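Local coordinates for protein cellobiose 2-epimerase (Caldibacillus thermoamylovorans, PDB 5ZHB) that probably catalyses the reversible 2-epimerisation of the reducing-end sugar of cellobiose and related disaccharides, as a member of the N-acylglucosamine 2-epimerase family, at residues 10-15 with 380-385; 195-200 with 260-265; 211-216 with 256-261; 337-342 with 350-355. All blocks are in the same frame, centred on the assembly; numbering follows the deposited sequence.

Interaction 1: residues 10-15 with 380-385; sequences NELETH and FCLEFI
Leu-12 meets helix 375-387 with two carbons, CB near the backbone against Cys-381 and CD2 at the branch end against Leu-382. At the root, Leu-12 CB lies against Cys-381 CB at 3.8 Å, with the sulfur, SG, slightly farther from the same Leu-12 CB at 4.0 Å. At the tip, CD2 of Leu-12 abuts CD2 of Leu-382 at 3.6 Å, and the two leucine side chains stand at about a right angle, methyl against methyl. With CG turned anti to the backbone N (chi1 176°), the isobutyl group of Leu-12 extends outward from its helix and carries CD2 across the front of Cys-381 to Leu-382. Ile-385, one turn beyond Cys-381, adds a looser touch from its CD1 to Leu-12 CD2 at 4.3 Å. No hydrogen bond crosses the interface; it is apolar and largely buried. The N-to-C directions of the two short segments make an angle of 131°, and their axes approach to 9.8 Å. Helix 2-21 packs beside the C-terminal helix, joining the two ends of the chain in what is probably the (alpha/alpha)6 barrel of this family; helix 49-66 touches Leu-12, Leu-382 and Ile-385, while helix 306-323 lies against Phe-380.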
# COMPACT_ATOMS: atom_id res chain seq x y z
N ASN A 10 -20.83 1.10 -4.38
CA ASN A 10 -21.33 0.26 -5.46
C ASN A 10 -20.16 -0.40 -6.19
O ASN A 10 -20.21 -1.60 -6.47
CB ASN A 10 -22.23 1.08 -6.37
CG ASN A 10 -22.67 0.33 -7.60
OD1 ASN A 10 -22.25 0.65 -8.72
ND2 ASN A 10 -23.48 -0.69 -7.41
N GLU A 11 -19.13 0.38 -6.52
CA GLU A 11 -17.97 -0.14 -7.24
C GLU A 11 -17.33 -1.24 -6.41
O GLU A 11 -17.05 -2.34 -6.92
CB GLU A 11 -17.01 0.96 -7.70
CG GLU A 11 -15.72 0.46 -8.37
CD GLU A 11 -15.90 -0.40 -9.62
OE1 GLU A 11 -16.97 -0.31 -10.25
OE2 GLU A 11 -14.98 -1.17 -9.95
N LEU A 12 -17.20 -0.98 -5.11
CA LEU A 12 -16.54 -1.92 -4.21
C LEU A 12 -17.32 -3.24 -4.13
O LEU A 12 -16.75 -4.30 -4.33
CB LEU A 12 -16.38 -1.31 -2.83
CG LEU A 12 -15.79 -2.24 -1.77
CD1 LEU A 12 -14.40 -2.71 -2.19
CD2 LEU A 12 -15.75 -1.51 -0.46
N GLU A 13 -18.61 -3.14 -3.80
CA GLU A 13 -19.41 -4.31 -3.43
C GLU A 13 -19.90 -5.06 -4.67
O GLU A 13 -20.09 -6.26 -4.59
CB GLU A 13 -20.57 -3.86 -2.54
CG GLU A 13 -20.09 -3.35 -1.19
CD GLU A 13 -21.12 -3.35 -0.08
OE1 GLU A 13 -21.96 -2.43 -0.08
OE2 GLU A 13 -21.07 -4.29 0.77
N THR A 14 -20.09 -4.39 -5.81
CA THR A 14 -20.66 -5.08 -6.96
C THR A 14 -19.61 -5.44 -8.01
O THR A 14 -19.93 -6.23 -8.89
CB THR A 14 -21.82 -4.30 -7.61
OG1 THR A 14 -21.32 -3.21 -8.36
CG2 THR A 14 -22.87 -3.84 -6.61
N HIS A 15 -18.39 -4.87 -7.96
CA HIS A 15 -17.41 -5.10 -9.03
C HIS A 15 -16.11 -5.62 -8.40
O HIS A 15 -15.68 -6.72 -8.74
CB HIS A 15 -17.29 -3.86 -9.91
CG HIS A 15 -16.47 -4.02 -11.14
ND1 HIS A 15 -16.56 -5.10 -11.98
CD2 HIS A 15 -15.57 -3.19 -11.70
CE1 HIS A 15 -15.71 -4.93 -12.99
NE2 HIS A 15 -15.11 -3.77 -12.83
N PHE A 380 -9.40 2.69 -0.85
CA PHE A 380 -9.94 3.97 -1.26
C PHE A 380 -11.46 4.02 -1.03
O PHE A 380 -11.94 4.99 -0.43
CB PHE A 380 -9.51 4.29 -2.70
CG PHE A 380 -10.59 4.88 -3.58
CD1 PHE A 380 -11.02 6.20 -3.41
CD2 PHE A 380 -11.17 4.12 -4.59
CE1 PHE A 380 -11.98 6.73 -4.25
CE2 PHE A 380 -12.13 4.65 -5.42
CZ PHE A 380 -12.56 5.95 -5.23
N CYS A 381 -12.20 3.03 -1.53
CA CYS A 381 -13.65 3.01 -1.36
C CYS A 381 -13.99 3.04 0.13
O CYS A 381 -14.84 3.82 0.55
CB CYS A 381 -14.26 1.78 -2.02
SG CYS A 381 -14.08 1.76 -3.81
N LEU A 382 -13.31 2.22 0.94
CA LEU A 382 -13.57 2.11 2.37
C LEU A 382 -13.25 3.38 3.16
O LEU A 382 -13.97 3.74 4.11
CB LEU A 382 -12.81 0.91 2.92
CG LEU A 382 -13.28 -0.45 2.40
CD1 LEU A 382 -12.32 -1.52 2.84
CD2 LEU A 382 -14.69 -0.77 2.86
N GLU A 383 -12.19 4.08 2.75
CA GLU A 383 -11.83 5.31 3.44
C GLU A 383 -12.94 6.35 3.29
O GLU A 383 -13.28 7.03 4.26
CB GLU A 383 -10.51 5.81 2.85
CG GLU A 383 -9.27 5.21 3.49
CD GLU A 383 -9.05 5.68 4.91
OE1 GLU A 383 -9.19 6.89 5.17
OE2 GLU A 383 -8.73 4.82 5.75
N PHE A 384 -13.45 6.53 2.08
CA PHE A 384 -14.55 7.46 1.84
C PHE A 384 -15.82 7.02 2.57
O PHE A 384 -16.49 7.83 3.20
CB PHE A 384 -14.86 7.57 0.36
CG PHE A 384 -13.97 8.59 -0.32
CD1 PHE A 384 -14.34 9.93 -0.39
CD2 PHE A 384 -12.75 8.22 -0.88
CE1 PHE A 384 -13.55 10.85 -1.08
CE2 PHE A 384 -11.93 9.15 -1.50
CZ PHE A 384 -12.34 10.46 -1.61
N ILE A 385 -16.15 5.74 2.49
CA ILE A 385 -17.31 5.25 3.24
C ILE A 385 -17.22 5.65 4.72
O ILE A 385 -18.19 6.13 5.32
CB ILE A 385 -17.45 3.73 3.04
CG1 ILE A 385 -17.89 3.40 1.60
CG2 ILE A 385 -18.42 3.17 4.08
CD1 ILE A 385 -17.64 1.95 1.17

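Interaction 2: residues 195-200 with 260-265; sequences NLYRVW and KVTGNN
Within the (alpha/alpha)6 barrel expected of this epimerase family, helices 183-199 and 245-262 meet near their C-terminal ends, where Tyr-197 and Arg-198 receive the two methyls of Val-261. One methyl, Val-261 CG1, sits at the edge of the tyrosine ring, close to its plane, 3.5 Å from Tyr-197 CD2. The other, CG2, lies over one face of the guanidinium, 3.5 Å from Arg-198 NH2. Val-261 holds CG1 anti to its backbone N (chi1 162°), and this rotation sends one branch to the ring and the other to the arginine. Tyr-197 and Val-261 run past each other in opposite senses, whereas Arg-198 crosses the valine at about a right angle. Thr-262 supplies a looser apolar touch, its CG2 lying 4.3 Å from Tyr-197 CD2, while its hydroxyl bonds to Ala-258 O one turn back. Helix 245-262 then closes in a Schellman motif, with Gly-263 at positive phi. Two polar partners hold the guanidinium with this face against the methyl: Asp-257, in a salt bridge with NH2, and Asn-195, whose OD1 accepts from Arg-198 NH1 at 2.9 Å with an N-H...O angle of 148°, the donor tilted 15° from the amide carbonyl plane.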
# COMPACT_ATOMS: atom_id res chain seq x y z
N ASN A 195 -1.32 0.79 12.29
CA ASN A 195 -2.40 -0.17 12.49
C ASN A 195 -2.15 -1.02 13.73
O ASN A 195 -3.11 -1.41 14.43
CB ASN A 195 -2.63 -0.98 11.21
CG ASN A 195 -4.09 -1.24 10.93
OD1 ASN A 195 -4.93 -0.34 11.05
ND2 ASN A 195 -4.42 -2.48 10.57
N LEU A 196 -0.87 -1.30 14.01
CA LEU A 196 -0.49 -2.10 15.17
C LEU A 196 -0.86 -1.31 16.43
O LEU A 196 -1.43 -1.86 17.38
CB LEU A 196 0.99 -2.47 15.12
CG LEU A 196 1.53 -3.32 16.28
CD1 LEU A 196 0.76 -4.62 16.49
CD2 LEU A 196 2.99 -3.63 16.07
N TYR A 197 -0.58 0.00 16.42
CA TYR A 197 -0.82 0.84 17.59
C TYR A 197 -2.32 0.96 17.86
O TYR A 197 -2.73 1.07 19.02
CB TYR A 197 -0.13 2.19 17.40
CG TYR A 197 -0.15 3.01 18.68
CD1 TYR A 197 0.81 2.82 19.66
CD2 TYR A 197 -1.20 3.88 18.94
CE1 TYR A 197 0.76 3.54 20.85
CE2 TYR A 197 -1.24 4.63 20.10
CZ TYR A 197 -0.27 4.44 21.06
OH TYR A 197 -0.34 5.17 22.21
N ARG A 198 -3.16 0.90 16.82
CA ARG A 198 -4.60 0.86 16.99
C ARG A 198 -5.01 -0.33 17.85
O ARG A 198 -6.03 -0.30 18.50
CB ARG A 198 -5.37 0.77 15.67
CG ARG A 198 -5.29 2.00 14.78
CD ARG A 198 -6.14 1.81 13.54
NE ARG A 198 -6.32 3.04 12.75
CZ ARG A 198 -5.63 3.41 11.67
NH1 ARG A 198 -4.80 2.58 11.04
NH2 ARG A 198 -5.77 4.65 11.26
N VAL A 199 -4.24 -1.41 17.80
CA VAL A 199 -4.68 -2.67 18.40
C VAL A 199 -3.86 -3.03 19.64
O VAL A 199 -4.24 -3.92 20.38
CB VAL A 199 -4.53 -3.60 17.18
CG1 VAL A 199 -3.70 -4.85 17.41
CG2 VAL A 199 -5.87 -3.86 16.53
N TRP A 200 -2.76 -2.30 19.86
CA TRP A 200 -1.76 -2.57 20.88
C TRP A 200 -1.07 -1.25 21.18
O TRP A 200 -0.13 -0.86 20.50
CB TRP A 200 -0.75 -3.63 20.41
CG TRP A 200 0.29 -4.04 21.42
CD1 TRP A 200 0.08 -4.47 22.70
CD2 TRP A 200 1.72 -4.07 21.22
NE1 TRP A 200 1.27 -4.76 23.31
CE2 TRP A 200 2.30 -4.52 22.43
CE3 TRP A 200 2.57 -3.76 20.14
CZ2 TRP A 200 3.67 -4.67 22.59
CZ3 TRP A 200 3.93 -3.91 20.30
CH2 TRP A 200 4.48 -4.36 21.51
N LYS A 260 -2.83 11.15 13.84
CA LYS A 260 -4.10 11.06 14.54
C LYS A 260 -4.10 9.93 15.56
O LYS A 260 -4.60 10.10 16.69
CB LYS A 260 -5.27 10.85 13.58
CG LYS A 260 -5.58 11.98 12.60
CD LYS A 260 -6.32 11.55 11.34
CE LYS A 260 -6.37 12.64 10.35
NZ LYS A 260 -6.95 12.32 9.04
N VAL A 261 -3.60 8.74 15.18
CA VAL A 261 -3.62 7.56 16.04
C VAL A 261 -2.74 7.77 17.27
O VAL A 261 -3.03 7.25 18.35
CB VAL A 261 -3.21 6.33 15.21
CG1 VAL A 261 -2.78 5.14 16.04
CG2 VAL A 261 -4.29 5.92 14.21
N THR A 262 -1.66 8.53 17.14
CA THR A 262 -0.76 8.72 18.26
C THR A 262 -0.93 10.08 18.97
O THR A 262 -0.18 10.36 19.90
CB THR A 262 0.68 8.54 17.81
OG1 THR A 262 1.04 9.57 16.89
CG2 THR A 262 0.92 7.17 17.22
N GLY A 263 -1.85 10.95 18.53
CA GLY A 263 -2.08 12.23 19.20
C GLY A 263 -0.93 13.21 19.02
O GLY A 263 -0.68 14.07 19.86
N ASN A 264 -0.23 13.12 17.89
CA ASN A 264 0.91 13.97 17.65
C ASN A 264 0.42 15.26 16.98
O ASN A 264 0.07 15.25 15.81
CB ASN A 264 1.97 13.18 16.89
CG ASN A 264 3.22 13.99 16.61
OD1 ASN A 264 3.20 15.22 16.56
ND2 ASN A 264 4.31 13.30 16.35
N ASN A 265 0.45 16.39 17.72
CA ASN A 265 -0.04 17.65 17.21
C ASN A 265 1.09 18.60 16.86
O ASN A 265 0.89 19.81 16.75
CB ASN A 265 -0.99 18.32 18.20
CG ASN A 265 -2.09 17.39 18.61
OD1 ASN A 265 -2.19 17.04 19.79
ND2 ASN A 265 -2.92 16.98 17.67

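Interaction 3: residues 211-216 with 256-261; sequences NLIDLF and DDALKV
Ile-213 reaches helix 245-262 with a single terminal methyl, CD1, which settles against two consecutive residues, Ala-258 and Leu-259. The CD1 carbon of Ile-213 is 4.0 Å from Ala-258 CB and 3.9 Å from Leu-259 CD2, so both partners are touched at ordinary van der Waals separation. The short alanine presents its CB from the helix surface, while the leucine brings a longer branch round to reach the same methyl. The isoleucine reaches this far because CG1 stands anti to the carbonyl carbon (chi1 -69°) and CD1 continues outward in a nearly extended chain (chi2 158°). Nothing polar passes between the segments, and all three touching side chains are buried.

In the next shell, Tyr-269 of helix 267-283 packs on both Ile-213 and Leu-259, and its OH is hydrogen-bonded to Asp-214 OD1, tying the neighbouring helix to the same patch. Thr-194 of helix 183-199 packs on Ala-258. On another side of helix 245-262, Lys-260 NZ pairs with Asp-256 OD2 at 3.1 Å, a salt bridge with a weak hydrogen bond, and Asp-256 OD2 also pairs with Lys-322. The contact between helices 203-220 and 245-262 is consistent with the (alpha/alpha)6 barrel of N-acylglucosamine 2-epimerase relatives, in which an outer layer of helices packs on an inner one.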
# COMPACT_ATOMS: atom_id res chain seq x y z
N ASN A 211 9.50 8.40 15.56
CA ASN A 211 10.75 8.34 14.83
C ASN A 211 10.52 8.33 13.31
O ASN A 211 11.16 9.10 12.59
CB ASN A 211 11.63 7.22 15.37
CG ASN A 211 12.96 7.16 14.67
OD1 ASN A 211 13.73 8.13 14.67
ND2 ASN A 211 13.26 6.03 14.04
N LEU A 212 9.65 7.44 12.80
CA LEU A 212 9.35 7.39 11.36
C LEU A 212 8.83 8.73 10.83
O LEU A 212 9.22 9.19 9.73
CB LEU A 212 8.37 6.24 11.12
CG LEU A 212 9.05 4.85 11.05
CD1 LEU A 212 8.15 3.73 11.40
CD2 LEU A 212 9.60 4.60 9.66
N ILE A 213 7.97 9.37 11.60
CA ILE A 213 7.40 10.64 11.17
C ILE A 213 8.50 11.68 11.02
O ILE A 213 8.58 12.40 10.03
CB ILE A 213 6.28 11.09 12.11
CG1 ILE A 213 5.09 10.18 11.97
CG2 ILE A 213 5.89 12.56 11.82
CD1 ILE A 213 4.16 10.19 13.17
N ASP A 214 9.43 11.69 11.98
CA ASP A 214 10.52 12.65 11.97
C ASP A 214 11.49 12.38 10.82
O ASP A 214 11.93 13.31 10.14
CB ASP A 214 11.13 12.74 13.35
CG ASP A 214 11.90 14.04 13.55
OD1 ASP A 214 11.24 15.11 13.49
OD2 ASP A 214 13.13 13.97 13.59
N LEU A 215 11.76 11.08 10.54
CA LEU A 215 12.54 10.73 9.37
C LEU A 215 11.85 11.24 8.10
O LEU A 215 12.51 11.75 7.19
CB LEU A 215 12.75 9.22 9.32
CG LEU A 215 13.72 8.59 10.32
CD1 LEU A 215 13.59 7.08 10.29
CD2 LEU A 215 15.12 8.98 10.00
N PHE A 216 10.54 11.06 7.99
CA PHE A 216 9.83 11.60 6.83
C PHE A 216 10.03 13.11 6.76
O PHE A 216 10.39 13.63 5.69
CB PHE A 216 8.34 11.26 6.81
CG PHE A 216 8.10 9.99 6.02
CD1 PHE A 216 8.03 10.03 4.63
CD2 PHE A 216 8.06 8.76 6.66
CE1 PHE A 216 7.86 8.86 3.90
CE2 PHE A 216 7.88 7.60 5.92
CZ PHE A 216 7.80 7.65 4.55
N ASP A 256 -0.72 11.42 8.12
CA ASP A 256 -1.76 12.07 8.92
C ASP A 256 -2.46 11.06 9.83
O ASP A 256 -2.71 11.33 11.00
CB ASP A 256 -2.80 12.76 8.05
CG ASP A 256 -3.52 13.91 8.75
OD1 ASP A 256 -3.00 14.40 9.76
OD2 ASP A 256 -4.62 14.27 8.29
N ASP A 257 -2.77 9.87 9.29
CA ASP A 257 -3.34 8.84 10.13
C ASP A 257 -2.40 8.49 11.27
O ASP A 257 -2.87 8.21 12.37
CB ASP A 257 -3.67 7.57 9.37
CG ASP A 257 -5.10 7.47 8.88
OD1 ASP A 257 -5.80 8.50 8.88
OD2 ASP A 257 -5.49 6.36 8.55
N ALA A 258 -1.09 8.51 11.02
CA ALA A 258 -0.12 8.18 12.07
C ALA A 258 -0.16 9.26 13.16
O ALA A 258 -0.21 8.97 14.36
CB ALA A 258 1.26 8.03 11.47
N LEU A 259 -0.21 10.52 12.72
CA LEU A 259 -0.43 11.66 13.61
C LEU A 259 -1.69 11.48 14.46
O LEU A 259 -1.62 11.68 15.68
CB LEU A 259 -0.45 12.95 12.80
CG LEU A 259 0.86 13.34 12.14
CD1 LEU A 259 0.66 14.62 11.33
CD2 LEU A 259 2.00 13.47 13.13
N LYS A 260 -2.83 11.15 13.84
CA LYS A 260 -4.10 11.06 14.54
C LYS A 260 -4.10 9.93 15.56
O LYS A 260 -4.60 10.10 16.69
CB LYS A 260 -5.27 10.85 13.58
CG LYS A 260 -5.58 11.98 12.60
CD LYS A 260 -6.32 11.55 11.34
CE LYS A 260 -6.37 12.64 10.35
NZ LYS A 260 -6.95 12.32 9.04
N VAL A 261 -3.60 8.74 15.18
CA VAL A 261 -3.62 7.56 16.04
C VAL A 261 -2.74 7.77 17.27
O VAL A 261 -3.03 7.25 18.35
CB VAL A 261 -3.21 6.33 15.21
CG1 VAL A 261 -2.78 5.14 16.04
CG2 VAL A 261 -4.29 5.92 14.21

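Interaction 4: residues 337-342 with 350-355; sequences DYVKTY and GEWYWS
Val-339 lays its CG1 methyl over one face of the Trp-352 indole, above the six-membered ring. This is a CH-pi contact: the distance from Val-339 CG1 to the centroid of the Trp-352 six-membered ring is 4.1 Å, and the approach is 28° off the ring normal. The methyl is displaced toward the far end of the benzo ring, its nearest atom being CH2 of Trp-352, 3.7 Å from Val-339 CG1. With CG1 anti to its backbone N (chi1 168°), Val-339 turns this branch out from the helix toward the indole, and the two side chains run obliquely to each other.

The second meeting point is unlike the first. Here the backbone carbonyl oxygen of Tyr-342 comes to the edge of the Tyr-353 ring, near its plane, with O of Tyr-342 3.4 Å from CD2 of Tyr-353. An oxygen in this position faces the C-H rim of the ring rather than its pi cloud, which is probably mildly favourable electrostatically.

The indole NE1 is hydrogen-bonded to Glu-11 OE2, while the backbone beside it is held by Trp-352 N donating to Glu-351 OE2 at 2.7 Å, meeting the carboxylate from above its plane. That same Glu-351 oxygen pairs with Lys-372. Altogether, the loop between helix 326-343 and strand 355-356 folds back on the helix it follows; Trp-352 lies among Val-339, Ile-16 of helix 2-21, and Trp-306 and Val-310 of helix 306-323.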
# COMPACT_ATOMS: atom_id res chain seq x y z
N ASP A 337 -14.20 10.74 -12.23
CA ASP A 337 -14.71 10.69 -13.59
C ASP A 337 -13.74 10.04 -14.56
O ASP A 337 -14.14 9.29 -15.44
CB ASP A 337 -15.00 12.07 -14.16
CG ASP A 337 -16.48 12.39 -14.04
OD1 ASP A 337 -17.28 11.61 -14.61
OD2 ASP A 337 -16.79 13.36 -13.32
N TYR A 338 -12.46 10.41 -14.47
CA TYR A 338 -11.46 9.79 -15.30
C TYR A 338 -11.45 8.27 -15.07
O TYR A 338 -11.40 7.49 -16.04
CB TYR A 338 -10.07 10.35 -15.00
CG TYR A 338 -9.01 9.72 -15.87
CD1 TYR A 338 -8.65 10.27 -17.10
CD2 TYR A 338 -8.36 8.57 -15.46
CE1 TYR A 338 -7.69 9.67 -17.90
CE2 TYR A 338 -7.44 7.95 -16.27
CZ TYR A 338 -7.09 8.50 -17.48
OH TYR A 338 -6.14 7.84 -18.20
N VAL A 339 -11.44 7.87 -13.78
CA VAL A 339 -11.34 6.48 -13.38
C VAL A 339 -12.53 5.68 -13.93
O VAL A 339 -12.36 4.55 -14.41
CB VAL A 339 -11.22 6.32 -11.85
CG1 VAL A 339 -11.42 4.89 -11.40
CG2 VAL A 339 -9.87 6.81 -11.35
N LYS A 340 -13.75 6.19 -13.78
CA LYS A 340 -14.90 5.51 -14.35
C LYS A 340 -14.82 5.45 -15.86
O LYS A 340 -15.20 4.45 -16.42
CB LYS A 340 -16.23 6.19 -14.02
CG LYS A 340 -16.63 6.03 -12.58
CD LYS A 340 -18.02 6.62 -12.39
CE LYS A 340 -18.00 8.10 -12.66
NZ LYS A 340 -19.18 8.70 -12.02
N THR A 341 -14.29 6.50 -16.51
CA THR A 341 -14.25 6.53 -17.96
C THR A 341 -13.17 5.62 -18.53
O THR A 341 -13.42 5.04 -19.58
CB THR A 341 -14.10 7.93 -18.53
OG1 THR A 341 -15.21 8.61 -17.96
CG2 THR A 341 -14.16 7.97 -20.05
N TYR A 342 -11.98 5.54 -17.92
CA TYR A 342 -10.86 4.88 -18.56
C TYR A 342 -10.26 3.72 -17.78
O TYR A 342 -9.62 2.88 -18.41
CB TYR A 342 -9.74 5.90 -18.82
CG TYR A 342 -10.16 7.04 -19.74
CD1 TYR A 342 -10.31 6.82 -21.10
CD2 TYR A 342 -10.39 8.32 -19.25
CE1 TYR A 342 -10.70 7.84 -21.96
CE2 TYR A 342 -10.76 9.36 -20.11
CZ TYR A 342 -10.91 9.11 -21.46
OH TYR A 342 -11.27 10.10 -22.33
N GLY A 350 -13.68 -8.69 -15.68
CA GLY A 350 -12.66 -7.68 -15.42
C GLY A 350 -12.78 -7.01 -14.05
O GLY A 350 -13.69 -7.29 -13.25
N GLU A 351 -11.82 -6.11 -13.77
CA GLU A 351 -11.84 -5.36 -12.52
C GLU A 351 -11.42 -3.94 -12.88
O GLU A 351 -12.10 -3.25 -13.63
CB GLU A 351 -10.96 -6.14 -11.53
CG GLU A 351 -10.91 -5.60 -10.11
CD GLU A 351 -9.60 -4.97 -9.62
OE1 GLU A 351 -9.48 -4.81 -8.40
OE2 GLU A 351 -8.75 -4.60 -10.44
N TRP A 352 -10.20 -3.57 -12.47
CA TRP A 352 -9.57 -2.35 -12.92
C TRP A 352 -8.34 -2.69 -13.77
O TRP A 352 -7.59 -3.63 -13.51
CB TRP A 352 -9.17 -1.47 -11.72
CG TRP A 352 -10.29 -0.91 -10.87
CD1 TRP A 352 -11.54 -1.41 -10.64
CD2 TRP A 352 -10.24 0.34 -10.14
NE1 TRP A 352 -12.26 -0.57 -9.82
CE2 TRP A 352 -11.48 0.51 -9.50
CE3 TRP A 352 -9.26 1.33 -9.99
CZ2 TRP A 352 -11.76 1.62 -8.71
CZ3 TRP A 352 -9.54 2.42 -9.21
CH2 TRP A 352 -10.78 2.58 -8.60
N TYR A 353 -8.09 -1.87 -14.77
CA TYR A 353 -6.83 -1.99 -15.48
C TYR A 353 -5.66 -1.53 -14.61
O TYR A 353 -5.82 -0.71 -13.72
CB TYR A 353 -6.87 -1.11 -16.72
CG TYR A 353 -7.97 -1.42 -17.70
CD1 TYR A 353 -8.05 -2.67 -18.33
CD2 TYR A 353 -8.86 -0.42 -18.10
CE1 TYR A 353 -9.06 -2.93 -19.25
CE2 TYR A 353 -9.85 -0.67 -19.02
CZ TYR A 353 -9.92 -1.91 -19.63
OH TYR A 353 -10.90 -2.09 -20.55
N TRP A 354 -4.49 -2.09 -14.90
CA TRP A 354 -3.27 -1.71 -14.22
C TRP A 354 -3.00 -0.22 -14.47
O TRP A 354 -2.72 0.55 -13.55
CB TRP A 354 -2.11 -2.57 -14.76
CG TRP A 354 -0.79 -2.28 -14.08
CD1 TRP A 354 -0.06 -1.13 -14.22
CD2 TRP A 354 -0.02 -3.14 -13.23
NE1 TRP A 354 1.07 -1.18 -13.46
CE2 TRP A 354 1.15 -2.42 -12.88
CE3 TRP A 354 -0.19 -4.44 -12.76
CZ2 TRP A 354 2.14 -2.96 -12.06
CZ3 TRP A 354 0.81 -4.99 -11.99
CH2 TRP A 354 1.96 -4.26 -11.66
N SER A 355 -3.07 0.16 -15.75
CA SER A 355 -2.79 1.54 -16.12
C SER A 355 -3.45 1.88 -17.44
O SER A 355 -3.93 0.98 -18.14
CB SER A 355 -1.29 1.81 -16.13
OG SER A 355 -0.58 0.97 -17.02

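The contacts form two touching pairs; interactions 2 and 3 lie across the chain's centre from interaction 4. Interactions 2 and 3, with centres about 9 Å apart, share Lys-260 and Val-261 and anchor helix 245-262 to two helices consecutive in sequence; a probable hydrogen bond from Asn-264 N to Leu-259 O, at 3.0 Å, also links them. Interactions 1 and 4, with centres about 14 Å apart, are joined by a probable hydrogen bond between His-15 NE2 and Glu-351 O, at 3.2 Å, and Phe-380 packs on the Trp-352 indole. Centres of interactions 2 and 4 are about 33 Å apart. Interaction 1 joins the chain ends, enclosing the other three along the sequence, consistent with closure of the helical barrel.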